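PDB 5ZRD: tyrosinase from Burkholderia thailandensis, which probably hydroxylates monophenols to catechols and oxidises these to o-quinones with molecular oxygen at a pair of copper ions, as tyrosinases do. Local coordinates for residues 166-171 / 468-473; 188-193 / 513-518; 8-13 / 397-402; 12-17 / 113-118. All blocks are in the same frame, centred on the assembly; numbering follows the deposited sequence.

Interaction 1 of 4, residues 166-171 / 468-473; sequences GNIYEK and SRWNVV. With GOL (glycerol), chain F.
Tyr-169 lies across the 468-473 loop with one face of its ring covered by Val-472 and its hydroxyl on that loop's backbone. It projects from a type I beta turn, Asn-167 to Glu-170, which follows strand 165-167 and is closed by the bond from Glu-170 N to Asn-167 O. The methyl CG2 of Val-472 sits over the centre of the ring, a CH-pi contact at 3.5 Å from the Tyr-169 centroid and 12° off the normal. With CG beside the backbone N (chi1 -60°), the ring swings across to the loop although the CB bond does not point there. Phe-61 meets it edge-to-face. The same methyl of Val-472 packs on Asn-167 CB, 3.7 Å from Val-472 CG2. Beside it Ile-168 reaches past with CD1, 3.9 Å from Trp-470 CB; the indole leads away from the contact and packs on Asn-301.

Polar contacts gather at the tyrosine oxygen. A glycerol, probably from the crystallisation liquor, hydrogen-bonds through O1 to Tyr-169 OH, though its modelled position is strained against Arg-469. Trp-470 O comes up near the ring plane at the CE1 edge. Arg-469, bent at chi3, turns back so that NE makes a weak bond to Trp-470 O, and its side chain comes to about 8 Å from that of the copper ligand His-85. Gly-166 and Asn-167 pair antiparallel with a strand of the second subunit, and Val-472 packs on Gly-164 of that subunit. Val-472 N donates to Tyr-169 OH at 3.0 Å in a fairly straight bond, 160° at the hydrogen.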
loop_
_atom_site.group_PDB
_atom_site.type_symbol
_atom_site.label_atom_id
_atom_site.label_comp_id
_atom_site.label_asym_id
_atom_site.label_seq_id
_atom_site.Cartn_x
_atom_site.Cartn_y
_atom_site.Cartn_z
ATOM N N GLY A 166 -19.304 -6.694 7.362
ATOM C CA GLY A 166 -19.465 -7.264 8.718
ATOM C C GLY A 166 -18.374 -8.289 9.001
ATOM O O GLY A 166 -17.952 -8.976 8.072
ATOM N N ASN A 167 -17.871 -8.423 10.233
ATOM C CA ASN A 167 -16.877 -9.489 10.423
ATOM C C ASN A 167 -16.975 -10.050 11.848
ATOM O O ASN A 167 -17.743 -9.537 12.672
ATOM C CB ASN A 167 -15.485 -8.959 10.068
ATOM C CG ASN A 167 -15.100 -7.882 11.041
ATOM O OD1 ASN A 167 -15.306 -8.087 12.218
ATOM N ND2 ASN A 167 -14.653 -6.732 10.579
ATOM N N ILE A 168 -16.165 -11.069 12.145
ATOM C CA ILE A 168 -16.370 -11.847 13.353
ATOM C C ILE A 168 -15.817 -11.077 14.554
ATOM O O ILE A 168 -16.112 -11.443 15.713
ATOM C CB ILE A 168 -15.801 -13.279 13.252
ATOM C CG1 ILE A 168 -14.303 -13.303 12.958
ATOM C CG2 ILE A 168 -16.577 -14.113 12.231
ATOM C CD1 ILE A 168 -13.717 -14.668 12.979
ATOM N N TYR A 169 -15.086 -9.988 14.309
ATOM C CA TYR A 169 -14.768 -9.088 15.410
ATOM C C TYR A 169 -16.035 -8.436 15.970
ATOM O O TYR A 169 -16.049 -8.066 17.135
ATOM C CB TYR A 169 -13.844 -7.943 15.000
ATOM C CG TYR A 169 -12.502 -8.333 14.461
ATOM C CD1 TYR A 169 -11.945 -9.576 14.727
ATOM C CD2 TYR A 169 -11.762 -7.437 13.704
ATOM C CE1 TYR A 169 -10.702 -9.934 14.219
ATOM C CE2 TYR A 169 -10.518 -7.780 13.192
ATOM C CZ TYR A 169 -9.978 -9.031 13.462
ATOM O OH TYR A 169 -8.767 -9.407 12.954
ATOM N N GLU A 170 -17.073 -8.273 15.140
ATOM C CA GLU A 170 -18.162 -7.307 15.422
ATOM C C GLU A 170 -19.234 -7.962 16.270
ATOM O O GLU A 170 -19.520 -9.172 16.102
ATOM C CB GLU A 170 -18.727 -6.749 14.116
ATOM C CG GLU A 170 -17.683 -5.948 13.353
ATOM C CD GLU A 170 -18.241 -5.145 12.211
ATOM O OE1 GLU A 170 -17.746 -4.032 11.970
ATOM O OE2 GLU A 170 -19.146 -5.670 11.568
ATOM N N LYS A 171 -19.787 -7.145 17.174
ATOM C CA LYS A 171 -20.809 -7.577 18.089
ATOM C C LYS A 171 -21.767 -6.419 18.341
ATOM O O LYS A 171 -21.318 -5.307 18.658
ATOM C CB LYS A 171 -20.134 -8.118 19.355
ATOM C CG LYS A 171 -19.863 -9.611 19.302
ATOM C CD LYS A 171 -18.644 -10.129 20.006
ATOM C CE LYS A 171 -18.980 -11.026 21.166
ATOM N NZ LYS A 171 -18.227 -12.304 21.173
ATOM N N SER A 468 -5.335 -17.652 21.733
ATOM C CA SER A 468 -5.029 -16.848 20.582
ATOM C C SER A 468 -6.187 -15.870 20.344
ATOM O O SER A 468 -6.788 -15.371 21.299
ATOM C CB SER A 468 -4.712 -17.724 19.407
ATOM O OG SER A 468 -4.311 -16.933 18.291
ATOM N N ARG A 469 -6.541 -15.643 19.095
ATOM C CA ARG A 469 -7.389 -14.522 18.725
ATOM C C ARG A 469 -8.227 -14.928 17.506
ATOM O O ARG A 469 -7.780 -15.787 16.717
ATOM C CB ARG A 469 -6.469 -13.352 18.372
ATOM C CG ARG A 469 -5.488 -13.724 17.269
ATOM C CD ARG A 469 -4.731 -12.562 16.671
ATOM N NE ARG A 469 -5.706 -11.754 15.976
ATOM C CZ ARG A 469 -5.452 -10.585 15.413
ATOM N NH1 ARG A 469 -6.430 -9.940 14.793
ATOM N NH2 ARG A 469 -4.226 -10.090 15.467
ATOM N N TRP A 470 -9.413 -14.353 17.335
ATOM C CA TRP A 470 -10.071 -14.451 16.045
ATOM C C TRP A 470 -9.335 -13.544 15.061
ATOM O O TRP A 470 -8.927 -12.472 15.467
ATOM C CB TRP A 470 -11.531 -14.018 16.162
ATOM C CG TRP A 470 -12.317 -14.835 17.129
ATOM C CD1 TRP A 470 -12.862 -14.412 18.303
ATOM C CD2 TRP A 470 -12.637 -16.230 17.005
ATOM N NE1 TRP A 470 -13.515 -15.443 18.914
ATOM C CE2 TRP A 470 -13.400 -16.572 18.141
ATOM C CE3 TRP A 470 -12.382 -17.203 16.035
ATOM C CZ2 TRP A 470 -13.902 -17.860 18.342
ATOM C CZ3 TRP A 470 -12.896 -18.469 16.219
ATOM C CH2 TRP A 470 -13.660 -18.785 17.354
ATOM N N ASN A 471 -9.254 -13.948 13.793
ATOM C CA ASN A 471 -8.617 -13.154 12.733
ATOM C C ASN A 471 -9.548 -12.894 11.553
ATOM O O ASN A 471 -10.208 -13.808 11.046
ATOM C CB ASN A 471 -7.445 -13.874 12.082
ATOM C CG ASN A 471 -6.150 -13.603 12.805
ATOM O OD1 ASN A 471 -5.542 -14.528 13.330
ATOM N ND2 ASN A 471 -5.738 -12.347 12.819
ATOM N N VAL A 472 -9.506 -11.655 11.096
ATOM C CA VAL A 472 -10.103 -11.234 9.823
ATOM C C VAL A 472 -8.967 -10.843 8.881
ATOM O O VAL A 472 -8.256 -9.889 9.163
ATOM C CB VAL A 472 -11.033 -10.025 10.017
ATOM C CG1 VAL A 472 -11.607 -9.539 8.692
ATOM C CG2 VAL A 472 -12.123 -10.311 11.023
ATOM N N VAL A 473 -8.828 -11.552 7.787
ATOM C CA VAL A 473 -7.663 -11.387 6.928
ATOM C C VAL A 473 -8.102 -11.102 5.486
ATOM O O VAL A 473 -9.058 -11.727 4.976
ATOM C CB VAL A 473 -6.752 -12.624 7.003
ATOM C CG1 VAL A 473 -7.492 -13.916 6.679
ATOM C CG2 VAL A 473 -5.529 -12.458 6.113
HETATM C C1 GOL F . -6.555 -6.564 12.563
HETATM O O1 GOL F . -7.349 -7.540 11.842
HETATM C C2 GOL F . -5.374 -7.130 13.357
HETATM O O2 GOL F . -4.988 -8.347 12.733
HETATM C C3 GOL F . -5.711 -7.581 14.767
HETATM O O3 GOL F . -5.733 -6.661 15.842
#

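Interaction 2 of 4, residues 188-193 / 513-518; sequences TPEALE and GVPSAA
Glu-190 reaches from the first turn of helix 189-200 across the 513-518 loop and carries most of the helix side of the contact, touching with CB and CG. Its chain and that of Val-514 run at a slant to one another, with the methyl CG1 of Val-514 3.7 Å from Glu-190 CG. Nearer the backbone, Pro-515 meets it with CD, 3.7 Å from Glu-190 CB. The chi1 of Glu-190, 68°, puts CG between the backbone N and carbonyl carbon, and chi2 then stretches the chain out over the loop. Its carboxylate ends near Ser-516, where the modelled approach is too close to carry any weight.

The same methyl also reaches Ala-191: with Val-514 CG1 anti to its carbonyl carbon (chi1 -65°), it lies 4.3 Å from Ala-191 CB. Gly-513, which has positive phi, brings its carbonyl oxygen near Ala-191 CA, 4.2 Å from Gly-513 O. Residues 514 to 518 are poorly ordered, and the contact is mainly van der Waals packing at the surface.

The helix start is capped: Thr-188 OG1 accepts from Ala-191 N at 3.1 Å. Thr-188 also packs on Ile-168, just past strand 165-167, and on Gly-164 of the second subunit. The contact thus joins the N-terminus of helix 189-200 to the loop between strands 502-509 and 531-534, beside the subunit interface.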
loop_
_atom_site.group_PDB
_atom_site.type_symbol
_atom_site.label_atom_id
_atom_site.label_comp_id
_atom_site.label_asym_id
_atom_site.label_seq_id
_atom_site.Cartn_x
_atom_site.Cartn_y
_atom_site.Cartn_z
ATOM N N THR A 188 -20.726 -12.434 11.498
ATOM C CA THR A 188 -21.100 -12.815 10.162
ATOM C C THR A 188 -22.360 -13.689 10.215
ATOM O O THR A 188 -22.710 -14.257 11.264
ATOM C CB THR A 188 -20.005 -13.589 9.417
ATOM O OG1 THR A 188 -19.873 -14.828 10.098
ATOM C CG2 THR A 188 -18.674 -12.874 9.365
ATOM N N PRO A 189 -23.042 -13.806 9.071
ATOM C CA PRO A 189 -24.292 -14.603 9.047
ATOM C C PRO A 189 -24.023 -16.054 9.460
ATOM O O PRO A 189 -24.749 -16.583 10.252
ATOM C CB PRO A 189 -24.793 -14.501 7.604
ATOM C CG PRO A 189 -24.271 -13.131 7.165
ATOM C CD PRO A 189 -22.906 -13.016 7.832
ATOM N N GLU A 190 -22.942 -16.640 8.977
ATOM C CA GLU A 190 -22.645 -18.033 9.284
ATOM C C GLU A 190 -22.246 -18.147 10.765
ATOM O O GLU A 190 -22.747 -19.028 11.459
ATOM C CB GLU A 190 -21.613 -18.601 8.303
ATOM C CG GLU A 190 -20.222 -18.003 8.447
ATOM C CD GLU A 190 -19.322 -17.988 7.211
ATOM O OE1 GLU A 190 -18.968 -19.105 6.721
ATOM O OE2 GLU A 190 -18.943 -16.847 6.751
ATOM N N ALA A 191 -21.434 -17.229 11.292
ATOM C CA ALA A 191 -21.046 -17.351 12.705
ATOM C C ALA A 191 -22.307 -17.300 13.572
ATOM O O ALA A 191 -22.472 -18.096 14.513
ATOM C CB ALA A 191 -20.053 -16.287 13.090
ATOM N N LEU A 192 -23.190 -16.374 13.239
ATOM C CA LEU A 192 -24.423 -16.169 13.991
ATOM C C LEU A 192 -25.314 -17.412 13.892
ATOM O O LEU A 192 -25.835 -17.901 14.909
ATOM C CB LEU A 192 -25.151 -14.942 13.436
ATOM C CG LEU A 192 -26.494 -14.617 14.083
ATOM C CD1 LEU A 192 -26.363 -14.483 15.585
ATOM C CD2 LEU A 192 -27.036 -13.329 13.490
ATOM N N GLU A 193 -25.452 -17.912 12.679
ATOM C CA GLU A 193 -26.202 -19.127 12.437
ATOM C C GLU A 193 -25.644 -20.250 13.327
ATOM O O GLU A 193 -26.422 -20.852 14.075
ATOM C CB GLU A 193 -26.173 -19.496 10.952
ATOM C CG GLU A 193 -26.984 -20.753 10.634
ATOM C CD GLU A 193 -28.500 -20.615 10.736
ATOM O OE1 GLU A 193 -29.163 -20.661 9.676
ATOM O OE2 GLU A 193 -29.023 -20.453 11.866
ATOM N N GLY A 513 -15.022 -21.711 13.576
ATOM C CA GLY A 513 -16.244 -21.293 14.286
ATOM C C GLY A 513 -17.426 -21.133 13.340
ATOM O O GLY A 513 -18.394 -20.431 13.666
ATOM N N VAL A 514 -17.353 -21.811 12.186
ATOM C CA VAL A 514 -18.223 -21.555 11.019
ATOM C C VAL A 514 -18.386 -22.869 10.222
ATOM O O VAL A 514 -17.672 -23.838 10.499
ATOM C CB VAL A 514 -17.642 -20.404 10.161
ATOM C CG1 VAL A 514 -17.631 -19.072 10.903
ATOM C CG2 VAL A 514 -16.246 -20.711 9.641
ATOM N N PRO A 515 -19.340 -22.935 9.248
ATOM C CA PRO A 515 -19.484 -24.079 8.321
ATOM C C PRO A 515 -18.814 -23.896 6.944
ATOM O O PRO A 515 -18.843 -24.822 6.129
ATOM C CB PRO A 515 -21.003 -24.199 8.143
ATOM C CG PRO A 515 -21.458 -22.768 8.102
ATOM C CD PRO A 515 -20.463 -22.017 8.968
ATOM N N SER A 516 -18.232 -22.722 6.688
ATOM C CA SER A 516 -17.468 -22.444 5.460
ATOM C C SER A 516 -15.963 -22.637 5.714
ATOM O O SER A 516 -15.157 -22.506 4.786
ATOM C CB SER A 516 -17.763 -21.050 4.958
ATOM O OG SER A 516 -17.127 -20.800 3.716
ATOM N N ALA A 517 -15.596 -22.941 6.965
ATOM C CA ALA A 517 -14.198 -23.151 7.377
ATOM C C ALA A 517 -14.085 -24.413 8.246
ATOM O O ALA A 517 -13.201 -24.503 9.103
ATOM C CB ALA A 517 -13.690 -21.929 8.109
ATOM N N ALA A 518 -14.977 -25.385 8.019
ATOM C CA ALA A 518 -14.966 -26.673 8.732
ATOM C C ALA A 518 -14.699 -27.831 7.753
ATOM O O ALA A 518 -14.821 -28.999 8.134
ATOM C CB ALA A 518 -16.275 -26.857 9.466
#

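Interaction 3 of 4, residues 8-13 / 397-402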
loop_
_atom_site.group_PDB
_atom_site.type_symbol
_atom_site.label_atom_id
_atom_site.label_comp_id
_atom_site.label_asym_id
_atom_site.label_seq_id
_atom_site.Cartn_x
_atom_site.Cartn_y
_atom_site.Cartn_z
ATOM N N PRO A 8 -0.659 -1.735 53.473
ATOM C CA PRO A 8 -1.332 -2.109 52.208
ATOM C C PRO A 8 -2.821 -2.447 52.392
ATOM O O PRO A 8 -3.166 -3.133 53.350
ATOM C CB PRO A 8 -0.586 -3.366 51.708
ATOM C CG PRO A 8 0.569 -3.557 52.675
ATOM C CD PRO A 8 0.160 -2.860 53.955
ATOM N N ARG A 9 -3.686 -1.994 51.482
ATOM C CA ARG A 9 -5.006 -2.661 51.288
ATOM C C ARG A 9 -4.818 -4.151 50.978
ATOM O O ARG A 9 -3.848 -4.543 50.316
ATOM C CB ARG A 9 -5.759 -2.121 50.075
ATOM C CG ARG A 9 -6.199 -0.670 50.173
ATOM C CD ARG A 9 -7.177 -0.393 49.051
ATOM N NE ARG A 9 -6.435 -0.167 47.827
ATOM C CZ ARG A 9 -6.251 -1.067 46.863
ATOM N NH1 ARG A 9 -6.854 -2.254 46.902
ATOM N NH2 ARG A 9 -5.469 -0.744 45.853
ATOM N N VAL A 10 -5.760 -4.961 51.415
ATOM C CA VAL A 10 -5.665 -6.390 51.288
ATOM C C VAL A 10 -6.700 -6.889 50.271
ATOM O O VAL A 10 -7.868 -6.952 50.582
ATOM C CB VAL A 10 -5.869 -7.081 52.648
ATOM C CG1 VAL A 10 -5.621 -8.582 52.544
ATOM C CG2 VAL A 10 -4.969 -6.465 53.715
ATOM N N ARG A 11 -6.215 -7.274 49.080
ATOM C CA ARG A 11 -6.987 -8.045 48.090
ATOM C C ARG A 11 -7.259 -9.422 48.675
ATOM O O ARG A 11 -6.309 -10.095 49.032
ATOM C CB ARG A 11 -6.241 -8.174 46.758
ATOM C CG ARG A 11 -6.326 -6.916 45.910
ATOM C CD ARG A 11 -5.752 -7.035 44.527
ATOM N NE ARG A 11 -5.721 -5.742 43.858
ATOM C CZ ARG A 11 -5.164 -5.550 42.658
ATOM N NH1 ARG A 11 -4.581 -6.565 42.032
ATOM N NH2 ARG A 11 -5.167 -4.353 42.097
ATOM N N ARG A 12 -8.536 -9.815 48.751
ATOM C CA ARG A 12 -8.918 -11.061 49.406
ATOM C C ARG A 12 -9.596 -12.035 48.418
ATOM O O ARG A 12 -10.038 -11.681 47.299
ATOM C CB ARG A 12 -9.848 -10.780 50.591
ATOM C CG ARG A 12 -9.183 -10.056 51.752
ATOM C CD ARG A 12 -10.006 -10.114 53.033
ATOM N NE ARG A 12 -9.344 -9.428 54.141
ATOM C CZ ARG A 12 -8.206 -9.826 54.736
ATOM N NH1 ARG A 12 -7.717 -11.043 54.521
ATOM N NH2 ARG A 12 -7.556 -8.985 55.533
ATOM N N SER A 13 -9.635 -13.285 48.837
ATOM C CA SER A 13 -10.269 -14.335 48.057
ATOM C C SER A 13 -11.781 -14.082 47.963
ATOM O O SER A 13 -12.434 -13.894 48.990
ATOM C CB SER A 13 -9.994 -15.688 48.653
ATOM O OG SER A 13 -10.906 -16.652 48.152
ATOM N N GLY A 397 0.357 0.118 46.862
ATOM C CA GLY A 397 -0.433 0.312 48.070
ATOM C C GLY A 397 -1.336 -0.876 48.384
ATOM O O GLY A 397 -2.315 -0.696 49.106
ATOM N N PHE A 398 -1.036 -2.092 47.888
ATOM C CA PHE A 398 -1.894 -3.261 48.215
ATOM C C PHE A 398 -1.060 -4.551 48.294
ATOM O O PHE A 398 0.083 -4.620 47.860
ATOM C CB PHE A 398 -3.026 -3.374 47.192
ATOM C CG PHE A 398 -2.642 -3.986 45.870
ATOM C CD1 PHE A 398 -2.643 -5.370 45.700
ATOM C CD2 PHE A 398 -2.280 -3.196 44.801
ATOM C CE1 PHE A 398 -2.279 -5.943 44.488
ATOM C CE2 PHE A 398 -1.949 -3.774 43.580
ATOM C CZ PHE A 398 -1.905 -5.142 43.438
ATOM N N THR A 399 -1.681 -5.555 48.868
ATOM C CA THR A 399 -1.100 -6.846 49.043
ATOM C C THR A 399 -2.194 -7.903 48.845
ATOM O O THR A 399 -3.386 -7.576 48.699
ATOM C CB THR A 399 -0.504 -6.980 50.442
ATOM O OG1 THR A 399 0.419 -8.077 50.445
ATOM C CG2 THR A 399 -1.575 -7.174 51.499
ATOM N N TYR A 400 -1.781 -9.159 48.848
ATOM C CA TYR A 400 -2.675 -10.284 48.643
ATOM C C TYR A 400 -2.860 -10.909 50.011
ATOM O O TYR A 400 -1.908 -11.133 50.710
ATOM C CB TYR A 400 -2.174 -11.268 47.565
ATOM C CG TYR A 400 -2.435 -10.746 46.171
ATOM C CD1 TYR A 400 -3.713 -10.763 45.641
ATOM C CD2 TYR A 400 -1.452 -10.109 45.431
ATOM C CE1 TYR A 400 -4.001 -10.227 44.392
ATOM C CE2 TYR A 400 -1.722 -9.539 44.197
ATOM C CZ TYR A 400 -3.000 -9.615 43.666
ATOM O OH TYR A 400 -3.310 -9.045 42.469
ATOM N N GLY A 401 -4.106 -11.113 50.379
ATOM C CA GLY A 401 -4.380 -11.895 51.532
ATOM C C GLY A 401 -3.906 -13.312 51.314
ATOM O O GLY A 401 -3.306 -13.606 50.317
ATOM N N PRO A 402 -4.184 -14.174 52.266
ATOM C CA PRO A 402 -3.807 -15.559 52.179
ATOM C C PRO A 402 -4.651 -16.334 51.159
ATOM O O PRO A 402 -5.862 -16.119 51.058
ATOM C CB PRO A 402 -4.073 -16.110 53.598
ATOM C CG PRO A 402 -5.173 -15.198 54.129
ATOM C CD PRO A 402 -4.837 -13.843 53.545
#
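The tight part of this contact is Arg-11, whose guanidinium lies flat on the ring of Phe-398, centres 3.6 Å apart and planes at 17°. This is a cation-pi stack, with Arg-11 CZ set toward the rim of the ring. The chain is extended from CG to NE (chi2 -173°), which carries the group alongside Tyr-400, its plane nearly perpendicular to the Tyr-400 ring, and NH1 donates to Tyr-400 OH at 2.8 Å. Tyr-400 OH also bonds to Asp-324, and Arg-11 NH2 forms a salt bridge with Glu-102, so helices 90-108 and 315-334 close over this face. Phe-398 CB lies over the Arg-9 guanidinium, whose NH1 bonds to Ser-113 and Glu-102.

The backbones form a two-stranded parallel sheet, 9-11 with 398-400. Thr-399 N donates to Arg-9 O at 2.8 Å, and Thr-399 O accepts from Arg-11 N at 2.9 Å. Gly-401 N continues the pairing with a nearly straight bond to Arg-11 O.

The other face is looser and partly exposed. There Val-10 and Thr-399 lie side by side, pointing the same way, with Val-10 CG2 4.1 Å from Thr-399 CG2. Pro-8 CB rests 3.8 Å from Thr-399 CB. Pro-402 CD lies at the edge of the Arg-12 guanidinium, 4.1 Å from Arg-12 NH1.

Interaction 4 of 4, residues 12-17 / 113-118; sequences RSVRDL and SMPFWD
Two backbone bonds tie Phe-116 to the residues on either side of Ser-13. Val-14 N donates to Phe-116 O at 2.8 Å, almost straight at 173°, and Phe-116 N donates to Arg-12 O, an oxygen whose position is less sure. Together they make a single bridge between Ser-13 and Phe-116.

The aromatic contact comes from the Phe-116 ring folding back over this backbone. CG stands between the backbone N and carbonyl carbon (chi1 56°), which turns the ring toward the 12-17 segment although its CB bond points away. Ser-13 CA lies over the ring centre, 3.7 Å from the Phe-116 centroid, as a CH-pi contact, and Ser-13 CB touches the CE2 side at 3.7 Å from Phe-116 CE2.

Apolar packing centres on Pro-115. Val-14 CG2 lies 3.7 Å from Pro-115 CG, and Leu-17 comes in at about a right angle with CD1 4.0 Å from Pro-115 CB. Phe-318 of helix 315-334 and Leu-32 of helix 27-41 also pack on this proline.

Further along, Asp-118 OD1 bonds to Ser-404, and Trp-117 NE1 to Thr-124. The side chain of Trp-117 is about 9 Å from that of the copper ligand His-281. Ser-13 OG accepts weakly from Arg-15 N and Asp-16 N, so the arrangement is that of a serine N-cap starting helix 14-22, with its cap residue bridged to the loop that follows helix 90-108.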
loop_
_atom_site.group_PDB
_atom_site.type_symbol
_atom_site.label_atom_id
_atom_site.label_comp_id
_atom_site.label_asym_id
_atom_site.label_seq_id
_atom_site.Cartn_x
_atom_site.Cartn_y
_atom_site.Cartn_z
ATOM N N ARG A 12 -8.536 -9.815 48.751
ATOM C CA ARG A 12 -8.918 -11.061 49.406
ATOM C C ARG A 12 -9.596 -12.035 48.418
ATOM O O ARG A 12 -10.038 -11.681 47.299
ATOM C CB ARG A 12 -9.848 -10.780 50.591
ATOM C CG ARG A 12 -9.183 -10.056 51.752
ATOM C CD ARG A 12 -10.006 -10.114 53.033
ATOM N NE ARG A 12 -9.344 -9.428 54.141
ATOM C CZ ARG A 12 -8.206 -9.826 54.736
ATOM N NH1 ARG A 12 -7.717 -11.043 54.521
ATOM N NH2 ARG A 12 -7.556 -8.985 55.533
ATOM N N SER A 13 -9.635 -13.285 48.837
ATOM C CA SER A 13 -10.269 -14.335 48.057
ATOM C C SER A 13 -11.781 -14.082 47.963
ATOM O O SER A 13 -12.434 -13.894 48.990
ATOM C CB SER A 13 -9.994 -15.688 48.653
ATOM O OG SER A 13 -10.906 -16.652 48.152
ATOM N N VAL A 14 -12.321 -14.127 46.738
ATOM C CA VAL A 14 -13.739 -13.902 46.491
ATOM C C VAL A 14 -14.556 -14.948 47.256
ATOM O O VAL A 14 -15.636 -14.657 47.767
ATOM C CB VAL A 14 -14.079 -13.892 44.985
ATOM C CG1 VAL A 14 -14.617 -15.220 44.491
ATOM C CG2 VAL A 14 -15.090 -12.802 44.668
ATOM N N ARG A 15 -14.038 -16.151 47.339
ATOM C CA ARG A 15 -14.732 -17.189 48.028
ATOM C C ARG A 15 -14.861 -16.812 49.507
ATOM O O ARG A 15 -15.909 -17.079 50.128
ATOM C CB ARG A 15 -14.001 -18.519 47.880
ATOM C CG ARG A 15 -14.458 -19.589 48.855
ATOM C CD ARG A 15 -15.878 -20.015 48.591
ATOM N NE ARG A 15 -16.202 -21.192 49.376
ATOM C CZ ARG A 15 -17.426 -21.506 49.778
ATOM N NH1 ARG A 15 -17.581 -22.397 50.742
ATOM N NH2 ARG A 15 -18.478 -20.917 49.244
ATOM N N ASP A 16 -13.804 -16.217 50.063
ATOM C CA ASP A 16 -13.820 -15.789 51.453
ATOM C C ASP A 16 -14.863 -14.669 51.664
ATOM O O ASP A 16 -15.498 -14.643 52.722
ATOM C CB ASP A 16 -12.397 -15.351 51.894
ATOM C CG ASP A 16 -12.329 -14.856 53.335
ATOM O OD1 ASP A 16 -12.675 -15.655 54.222
ATOM O OD2 ASP A 16 -11.915 -13.686 53.562
ATOM N N LEU A 17 -15.023 -13.752 50.691
ATOM C CA LEU A 17 -15.993 -12.658 50.818
ATOM C C LEU A 17 -17.427 -13.218 50.803
ATOM O O LEU A 17 -18.323 -12.645 51.421
ATOM C CB LEU A 17 -15.781 -11.644 49.692
ATOM C CG LEU A 17 -14.435 -10.906 49.682
ATOM C CD1 LEU A 17 -14.478 -9.676 48.790
ATOM C CD2 LEU A 17 -13.995 -10.488 51.078
ATOM N N SER A 113 -11.472 -2.987 47.275
ATOM C CA SER A 113 -10.406 -3.841 46.721
ATOM C C SER A 113 -10.990 -4.922 45.797
ATOM O O SER A 113 -12.016 -5.592 46.094
ATOM C CB SER A 113 -9.583 -4.491 47.828
ATOM O OG SER A 113 -8.828 -3.502 48.519
ATOM N N MET A 114 -10.274 -5.124 44.701
ATOM C CA MET A 114 -10.625 -6.148 43.753
ATOM C C MET A 114 -10.158 -7.492 44.311
ATOM O O MET A 114 -8.973 -7.689 44.491
ATOM C CB MET A 114 -9.946 -5.868 42.409
ATOM C CG MET A 114 -10.276 -6.887 41.335
ATOM S SD MET A 114 -12.026 -6.896 40.867
ATOM C CE MET A 114 -12.223 -8.634 40.477
ATOM N N PRO A 115 -11.084 -8.408 44.592
ATOM C CA PRO A 115 -10.655 -9.689 45.119
ATOM C C PRO A 115 -10.212 -10.618 43.988
ATOM O O PRO A 115 -10.326 -10.238 42.812
ATOM C CB PRO A 115 -11.897 -10.291 45.790
ATOM C CG PRO A 115 -13.040 -9.696 45.017
ATOM C CD PRO A 115 -12.551 -8.365 44.477
ATOM N N PHE A 116 -9.747 -11.806 44.377
ATOM C CA PHE A 116 -9.235 -12.795 43.435
ATOM C C PHE A 116 -10.099 -14.059 43.520
ATOM O O PHE A 116 -10.509 -14.501 44.591
ATOM C CB PHE A 116 -7.752 -13.118 43.662
ATOM C CG PHE A 116 -7.369 -13.602 45.039
ATOM C CD1 PHE A 116 -6.989 -12.702 46.027
ATOM C CD2 PHE A 116 -7.339 -14.954 45.339
ATOM C CE1 PHE A 116 -6.624 -13.135 47.296
ATOM C CE2 PHE A 116 -6.964 -15.390 46.606
ATOM C CZ PHE A 116 -6.618 -14.478 47.588
ATOM N N TRP A 117 -10.391 -14.629 42.367
ATOM C CA TRP A 117 -10.900 -15.994 42.332
ATOM C C TRP A 117 -9.728 -16.929 42.553
ATOM O O TRP A 117 -8.900 -17.097 41.672
ATOM C CB TRP A 117 -11.602 -16.320 41.010
ATOM C CG TRP A 117 -11.897 -17.776 40.833
ATOM C CD1 TRP A 117 -12.105 -18.720 41.797
ATOM C CD2 TRP A 117 -12.068 -18.443 39.584
ATOM N NE1 TRP A 117 -12.354 -19.940 41.228
ATOM C CE2 TRP A 117 -12.385 -19.790 39.872
ATOM C CE3 TRP A 117 -12.014 -18.029 38.259
ATOM C CZ2 TRP A 117 -12.579 -20.740 38.871
ATOM C CZ3 TRP A 117 -12.207 -18.967 37.274
ATOM C CH2 TRP A 117 -12.498 -20.301 37.575
ATOM N N ASP A 118 -9.681 -17.498 43.743
ATOM C CA ASP A 118 -8.670 -18.467 44.083
ATOM C C ASP A 118 -8.936 -19.799 43.370
ATOM O O ASP A 118 -9.630 -20.666 43.901
ATOM C CB ASP A 118 -8.568 -18.669 45.603
ATOM C CG ASP A 118 -7.286 -19.410 45.999
ATOM O OD1 ASP A 118 -6.642 -20.076 45.132
ATOM O OD2 ASP A 118 -6.937 -19.336 47.182
#

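Overall arrangement
The four contacts fall into two pairs on opposite sides of the chain's centre. Interactions 3 and 4 share Arg-12 and Ser-13: the N-terminal strand of one runs straight into the capped helix of the other, and both pack on helices 90-108 and 315-334. Interaction 4 is buried, and interaction 3 partly so; both rely on backbone pairing and on aromatic faces, and no other chain touches either. Interactions 1 and 2 meet where Ile-168 and Asn-167 pack on Thr-188, and both reach the second subunit. Interaction 1 is partly buried and mixes polar with apolar contacts, whereas interaction 2 is mostly apolar packing against a poorly ordered loop at the surface.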